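Local atomic coordinates of B-cell lymphoma 3 protein (Homo sapiens, PDB entry 1K1A), a protein that regulates transcription of NF-kappa-B target genes, inhibiting nuclear translocation of the p50 subunit in the cytoplasm and acting as an activator in the nucleus. Residues S164-L169 against V199-R204; A123-C128 against L154-E159; T218-A223 against R227-L232. One frame throughout, in Å; residues are numbered along the deposited sequence.

Contact 1. Residues S164-L169 against V199-R204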
# COMPACT_ATOMS: atom_id res chain seq x y z
N SER A 164 9.74 -11.80 6.04
CA SER A 164 10.32 -10.94 5.01
C SER A 164 9.86 -9.48 5.18
O SER A 164 10.69 -8.56 5.22
CB SER A 164 9.96 -11.45 3.60
OG SER A 164 10.60 -12.70 3.36
N MET A 165 8.55 -9.26 5.30
CA MET A 165 8.03 -7.89 5.44
C MET A 165 8.49 -7.24 6.75
O MET A 165 8.79 -6.05 6.78
CB MET A 165 6.50 -7.86 5.37
CG MET A 165 5.93 -8.07 3.98
SD MET A 165 6.49 -6.82 2.76
CE MET A 165 7.69 -7.73 1.90
N VAL A 166 8.54 -8.03 7.81
CA VAL A 166 9.01 -7.54 9.10
C VAL A 166 10.45 -7.09 8.97
O VAL A 166 10.80 -5.99 9.39
CB VAL A 166 8.86 -8.61 10.22
CG1 VAL A 166 9.65 -8.21 11.45
CG2 VAL A 166 7.36 -8.81 10.57
N GLN A 167 11.29 -7.91 8.35
CA GLN A 167 12.69 -7.54 8.15
C GLN A 167 12.84 -6.31 7.25
O GLN A 167 13.63 -5.41 7.53
CB GLN A 167 13.49 -8.73 7.62
CG GLN A 167 13.71 -9.83 8.68
CD GLN A 167 14.53 -11.02 8.19
OE1 GLN A 167 14.71 -11.21 6.98
NE2 GLN A 167 15.00 -11.85 9.13
N LEU A 168 12.04 -6.25 6.18
CA LEU A 168 12.10 -5.14 5.24
C LEU A 168 11.70 -3.81 5.89
O LEU A 168 12.36 -2.80 5.69
CB LEU A 168 11.23 -5.44 4.01
CG LEU A 168 11.30 -4.43 2.85
CD1 LEU A 168 12.76 -4.18 2.43
CD2 LEU A 168 10.47 -4.91 1.66
N LEU A 169 10.62 -3.83 6.67
CA LEU A 169 10.16 -2.60 7.32
C LEU A 169 11.11 -2.09 8.40
O LEU A 169 11.35 -0.88 8.50
CB LEU A 169 8.74 -2.79 7.88
CG LEU A 169 7.62 -2.93 6.85
CD1 LEU A 169 6.39 -3.57 7.46
CD2 LEU A 169 7.26 -1.58 6.24
N VAL A 199 9.73 -13.19 16.93
CA VAL A 199 10.10 -12.75 18.26
C VAL A 199 11.59 -12.41 18.28
O VAL A 199 11.99 -11.36 18.77
CB VAL A 199 9.77 -13.81 19.34
CG1 VAL A 199 10.19 -13.31 20.72
CG2 VAL A 199 8.28 -14.14 19.33
N ARG A 200 12.40 -13.30 17.70
CA ARG A 200 13.84 -13.08 17.66
C ARG A 200 14.19 -11.79 16.93
O ARG A 200 15.03 -11.02 17.40
CB ARG A 200 14.56 -14.26 16.98
CG ARG A 200 14.68 -15.52 17.85
CD ARG A 200 15.29 -16.71 17.12
NE ARG A 200 15.17 -17.94 17.89
CZ ARG A 200 14.48 -19.01 17.51
NH1 ARG A 200 13.85 -19.02 16.33
NH2 ARG A 200 14.41 -20.07 18.30
N THR A 201 13.57 -11.59 15.77
CA THR A 201 13.84 -10.41 14.96
C THR A 201 13.44 -9.10 15.66
O THR A 201 14.22 -8.16 15.72
CB THR A 201 13.16 -10.53 13.59
OG1 THR A 201 13.92 -11.42 12.76
CG2 THR A 201 13.21 -9.22 12.83
N LEU A 202 12.22 -9.06 16.20
CA LEU A 202 11.75 -7.87 16.92
C LEU A 202 12.62 -7.52 18.14
O LEU A 202 12.94 -6.36 18.37
CB LEU A 202 10.29 -8.03 17.35
CG LEU A 202 9.24 -8.18 16.23
CD1 LEU A 202 7.90 -8.65 16.79
CD2 LEU A 202 9.08 -6.87 15.46
N VAL A 203 12.99 -8.52 18.94
CA VAL A 203 13.79 -8.28 20.14
C VAL A 203 15.17 -7.73 19.80
O VAL A 203 15.65 -6.79 20.42
CB VAL A 203 13.96 -9.56 21.00
CG1 VAL A 203 15.00 -9.35 22.11
CG2 VAL A 203 12.62 -9.97 21.61
N ARG A 204 15.81 -8.30 18.79
CA ARG A 204 17.12 -7.83 18.40
C ARG A 204 17.04 -6.42 17.81
O ARG A 204 18.02 -5.69 17.84
CB ARG A 204 17.75 -8.76 17.38
CG ARG A 204 18.29 -10.03 17.99
CD ARG A 204 19.14 -10.81 17.04
NE ARG A 204 19.69 -12.01 17.66
CZ ARG A 204 20.36 -12.93 17.00
NH1 ARG A 204 20.57 -12.79 15.70
NH2 ARG A 204 20.83 -14.00 17.64
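The carboxamide of Q167 is the one flat group in this contact, and T201 meets it at the nitrogen end: NE2 of Q167 stands 3.8 Å from OG1 of T201, too far for a hydrogen bond, and no atom of 199-204 packs over either face of the amide. The two side chains cross at about a right angle. Their helices, 163-171 of ankyrin repeat 5 and 196-204 of repeat 6, are the second helices of adjacent repeats, and their stacking is that of the ankyrin solenoid. The evidence is an angle of 10° between the two short segments, whose axes approach to 10.6 Å, with Q167 and T201 nearest in the backbone, CA to CA 7.5 Å. Such spacing leaves a modest interface of 136 Å², bridged by side chains. V166 turns CG1 anti to its own N (chi1 167°), which brings that methyl to CG2 of T201 at 3.9 Å, the two side chains sliding past each other in opposite directions. T201 divides its branches: CG2 serves the apolar side, while OG1, on the Q167 side, is bonded weakly to the O of P197 within its own helix. V166 also packs on A157 and V158 of helix 153-159, and L202 on A186, L187 and A190. The last apolar contact is that of CD2 of L202 with CG1 of V166, at 4.3 Å.

Contact 2. Residues A123-C128 against L154-E159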
# COMPACT_ATOMS: atom_id res chain seq x y z
N ALA A 123 0.33 -2.82 -0.06
CA ALA A 123 1.54 -3.47 -0.54
C ALA A 123 2.07 -4.51 0.45
O ALA A 123 2.46 -5.62 0.07
CB ALA A 123 2.62 -2.43 -0.87
N VAL A 124 2.11 -4.14 1.72
CA VAL A 124 2.61 -5.04 2.76
C VAL A 124 1.74 -6.29 2.83
O VAL A 124 2.26 -7.41 2.95
CB VAL A 124 2.68 -4.32 4.13
CG1 VAL A 124 2.94 -5.33 5.28
CG2 VAL A 124 3.75 -3.24 4.12
N ASN A 125 0.43 -6.10 2.72
CA ASN A 125 -0.52 -7.20 2.71
C ASN A 125 -0.33 -8.18 1.55
O ASN A 125 -0.54 -9.37 1.71
CB ASN A 125 -1.95 -6.68 2.78
CG ASN A 125 -2.30 -6.15 4.17
OD1 ASN A 125 -1.62 -6.45 5.15
ND2 ASN A 125 -3.37 -5.36 4.25
N THR A 126 0.10 -7.68 0.39
CA THR A 126 0.42 -8.57 -0.72
C THR A 126 1.80 -9.17 -0.49
O THR A 126 2.18 -10.14 -1.15
CB THR A 126 0.43 -7.83 -2.07
OG1 THR A 126 1.57 -6.96 -2.13
CG2 THR A 126 -0.77 -6.90 -2.21
N GLU A 127 2.56 -8.57 0.43
CA GLU A 127 3.93 -9.00 0.72
C GLU A 127 4.86 -8.88 -0.47
O GLU A 127 5.88 -9.57 -0.55
CB GLU A 127 3.95 -10.41 1.29
CG GLU A 127 3.06 -10.58 2.51
CD GLU A 127 2.86 -12.02 2.88
OE1 GLU A 127 2.93 -12.88 1.97
OE2 GLU A 127 2.64 -12.30 4.07
N CYS A 128 4.51 -8.01 -1.41
CA CYS A 128 5.36 -7.75 -2.56
C CYS A 128 6.49 -6.83 -2.13
O CYS A 128 6.28 -5.65 -1.84
CB CYS A 128 4.56 -7.13 -3.70
SG CYS A 128 5.54 -6.74 -5.17
N LEU A 154 3.94 -2.34 10.16
CA LEU A 154 4.74 -3.34 10.87
C LEU A 154 3.86 -4.35 11.61
O LEU A 154 4.10 -5.56 11.56
CB LEU A 154 5.71 -2.67 11.84
CG LEU A 154 6.60 -3.65 12.63
CD1 LEU A 154 7.40 -4.55 11.69
CD2 LEU A 154 7.53 -2.91 13.58
N ILE A 155 2.84 -3.85 12.28
CA ILE A 155 1.94 -4.73 13.03
C ILE A 155 1.16 -5.62 12.07
O ILE A 155 1.00 -6.83 12.31
CB ILE A 155 1.03 -3.90 13.97
CG1 ILE A 155 1.87 -3.29 15.10
CG2 ILE A 155 -0.09 -4.77 14.53
CD1 ILE A 155 1.19 -2.17 15.88
N HIS A 156 0.73 -5.05 10.95
CA HIS A 156 0.06 -5.84 9.92
C HIS A 156 0.96 -6.99 9.49
O HIS A 156 0.52 -8.13 9.40
CB HIS A 156 -0.31 -4.97 8.71
CG HIS A 156 -1.52 -4.11 8.91
ND1 HIS A 156 -2.80 -4.63 8.96
CD2 HIS A 156 -1.66 -2.77 9.05
CE1 HIS A 156 -3.67 -3.65 9.14
NE2 HIS A 156 -3.00 -2.51 9.18
N ALA A 157 2.23 -6.68 9.23
CA ALA A 157 3.20 -7.68 8.79
C ALA A 157 3.39 -8.79 9.83
O ALA A 157 3.50 -9.97 9.47
CB ALA A 157 4.55 -7.03 8.47
N VAL A 158 3.44 -8.41 11.10
CA VAL A 158 3.61 -9.38 12.17
C VAL A 158 2.40 -10.30 12.28
O VAL A 158 2.54 -11.52 12.43
CB VAL A 158 3.88 -8.71 13.53
CG1 VAL A 158 3.75 -9.71 14.66
CG2 VAL A 158 5.27 -8.09 13.53
N GLU A 159 1.20 -9.73 12.18
CA GLU A 159 -0.03 -10.53 12.22
C GLU A 159 -0.16 -11.49 11.03
O GLU A 159 -0.71 -12.60 11.18
CB GLU A 159 -1.25 -9.63 12.34
CG GLU A 159 -1.26 -8.83 13.62
CD GLU A 159 -2.55 -8.06 13.84
OE1 GLU A 159 -3.19 -7.66 12.84
OE2 GLU A 159 -2.91 -7.85 15.02
O HOH W 1 -3.43 -7.06 7.83
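V124 and A157 mark the nearest backbone approach, CA to CA 6.6 Å, between helix 119-126 and helix 153-159. At that spacing a small residue fits opposite a branched one: CG1 of V124, held anti to the backbone N (chi1 169°), reaches CB of A157 at 4.0 Å. Beside this apolar pair lies a polar one. OD1 of N125 comes to 4.1 Å from CB of H156, with the amide and imidazole planes 79° apart, and a water joins the two groups, donating to OD1 of N125 over 3.3 Å and lying 2.8 Å from ND1 of H156. OD1 of N125 also accepts from ND2 of N160, while NE2 of H156 is hydrogen-bonded to OD1 of D146, so that both ring nitrogens have partners, which should limit the ring's rotation. After helix 119-126, E127 takes a positive phi (61°) in a Schellman motif. T126 ties off this end: its OG1 donates to O of A123 at 2.7 Å and accepts from N of C128 at 3.2 Å, forming an ST turn. The close pairing of first helices from repeats 4 and 5, with an alanine at the tightest point, belongs to the inner-helix layer of the ankyrin stack.

Contact 3. Residues T218-A223 against R227-L232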
# COMPACT_ATOMS: atom_id res chain seq x y z
N THR A 218 2.14 -7.56 29.42
CA THR A 218 3.35 -7.26 28.65
C THR A 218 3.59 -8.45 27.73
O THR A 218 3.02 -9.52 27.94
CB THR A 218 4.58 -7.08 29.56
OG1 THR A 218 4.78 -8.27 30.34
CG2 THR A 218 4.36 -5.98 30.58
N PRO A 219 4.43 -8.28 26.71
CA PRO A 219 4.75 -9.40 25.82
C PRO A 219 5.28 -10.59 26.62
O PRO A 219 5.06 -11.75 26.25
CB PRO A 219 5.84 -8.82 24.91
CG PRO A 219 5.57 -7.35 24.91
CD PRO A 219 5.13 -7.04 26.32
N LEU A 220 5.95 -10.31 27.73
CA LEU A 220 6.46 -11.37 28.58
C LEU A 220 5.29 -12.17 29.17
O LEU A 220 5.30 -13.40 29.17
CB LEU A 220 7.34 -10.79 29.69
CG LEU A 220 8.71 -11.45 29.85
CD1 LEU A 220 9.29 -11.16 31.24
CD2 LEU A 220 8.64 -12.95 29.61
N MET A 221 4.27 -11.46 29.64
CA MET A 221 3.12 -12.10 30.29
C MET A 221 2.23 -12.92 29.36
O MET A 221 1.49 -13.78 29.82
CB MET A 221 2.28 -11.07 31.04
CG MET A 221 3.03 -10.40 32.16
SD MET A 221 2.21 -8.92 32.69
CE MET A 221 0.62 -9.58 33.15
N VAL A 222 2.29 -12.65 28.06
CA VAL A 222 1.48 -13.40 27.10
C VAL A 222 2.30 -14.46 26.36
O VAL A 222 1.78 -15.12 25.47
CB VAL A 222 0.77 -12.49 26.08
CG1 VAL A 222 -0.10 -11.45 26.79
CG2 VAL A 222 1.78 -11.82 25.15
N ALA A 223 3.56 -14.62 26.73
CA ALA A 223 4.44 -15.57 26.07
C ALA A 223 3.75 -16.93 25.96
O ALA A 223 3.27 -17.47 26.96
CB ALA A 223 5.74 -15.70 26.82
N ARG A 227 10.09 -21.28 25.35
CA ARG A 227 11.05 -20.89 24.32
C ARG A 227 10.94 -19.39 24.03
O ARG A 227 11.94 -18.73 23.79
CB ARG A 227 10.76 -21.66 23.02
CG ARG A 227 11.89 -21.55 22.00
CD ARG A 227 13.02 -22.55 22.23
NE ARG A 227 13.42 -23.26 21.01
CZ ARG A 227 14.69 -23.46 20.64
NH1 ARG A 227 15.64 -23.72 21.55
NH2 ARG A 227 15.12 -23.42 19.37
N VAL A 228 9.72 -18.87 24.06
CA VAL A 228 9.50 -17.44 23.85
C VAL A 228 10.08 -16.64 25.00
O VAL A 228 10.79 -15.65 24.80
CB VAL A 228 8.00 -17.12 23.69
CG1 VAL A 228 7.77 -15.60 23.73
CG2 VAL A 228 7.47 -17.70 22.41
N ILE A 229 9.79 -17.08 26.22
CA ILE A 229 10.31 -16.41 27.41
C ILE A 229 11.83 -16.31 27.33
O ILE A 229 12.42 -15.27 27.62
CB ILE A 229 9.91 -17.18 28.67
CG1 ILE A 229 8.45 -17.62 28.59
CG2 ILE A 229 10.19 -16.34 29.92
CD1 ILE A 229 7.51 -16.84 29.47
N ASP A 230 12.45 -17.42 26.93
CA ASP A 230 13.90 -17.50 26.81
C ASP A 230 14.45 -16.43 25.88
O ASP A 230 15.47 -15.81 26.16
CB ASP A 230 14.31 -18.88 26.28
CG ASP A 230 14.42 -19.94 27.37
OD1 ASP A 230 14.26 -19.61 28.60
OD2 ASP A 230 14.67 -21.16 27.06
N ILE A 231 13.76 -16.23 24.76
CA ILE A 231 14.17 -15.22 23.78
C ILE A 231 13.98 -13.81 24.35
O ILE A 231 14.88 -12.98 24.25
CB ILE A 231 13.39 -15.41 22.46
CG1 ILE A 231 13.77 -16.74 21.82
CG2 ILE A 231 13.66 -14.25 21.51
CD1 ILE A 231 12.72 -17.31 20.88
N LEU A 232 12.83 -13.56 24.96
CA LEU A 232 12.52 -12.25 25.53
C LEU A 232 13.52 -11.81 26.60
O LEU A 232 13.85 -10.63 26.71
CB LEU A 232 11.11 -12.23 26.12
CG LEU A 232 9.98 -12.29 25.10
CD1 LEU A 232 8.63 -12.29 25.80
CD2 LEU A 232 10.09 -11.13 24.13
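I229 meets A223 and L220 along nearly its whole side chain. From CB the chain forks: CG2, anti to the backbone N, touches CD2 of L220 at 3.7 Å, and CG1 passes CB of A223 at 3.8 Å. At the tip, CD1 presses on that same CB of A223 at only 3.4 Å, tighter than usual van der Waals contact, and it does so with chi2 at -106°, well away from a staggered value; the two may reflect tight packing here. CD1 also skirts CD2 of L220 at 4.1 Å. With an alanine here in place of the isoleucine, CD2 of L220 is likely to keep only CD1 of L232 as a partner on this helix, and a gap would probably open beside A223. CG1 of V228 packs on CB of A223 at 3.7 Å. One turn further on, CD1 of L232 meets CD2 of L220 at 3.9 Å, the two leucines sliding past each other in opposite directions. The same CD1 lies against the backbone, 3.6 Å from CA of L220 and equally near O of P219, a carbonyl that is itself hydrogen-bonded by OG of S191. A type I turn from L220 to A223, closed by N of A223 bonding to O of L220 at 3.2 Å, presents L220 and A223 together to the helix. Segment 218-223 precedes helix 226-232 within ankyrin repeat 7. Within the array, P219 and A223 lean on helix 186-193, through L187, H188 and S191, while V228, I231 and L232 pack against L196, V199 and V203 of helix 196-204.

How the contacts relate
Contacts 1 and 2 each join neighbouring ankyrin repeats, whereas contact 3 lies within the last one. Contact 2 is buried and nearest the chain's centre; contacts 1 and 3 are partly buried. No helix is shared, yet repeat 5 links the first two: A157 and L154 of contact 2 pack against M165 and L169 of contact 1. On the far side, V199 and V203 of contact 1 meet I231 and L232 of contact 3, with the guanidinium groups of R200 and R227 close together. Water and polar side chains enter contact 2; contact 1 mixes methyls with a loose polar pair; contact 3 buries 258 Å², about twice either other, and its contacts between side chains are all apolar.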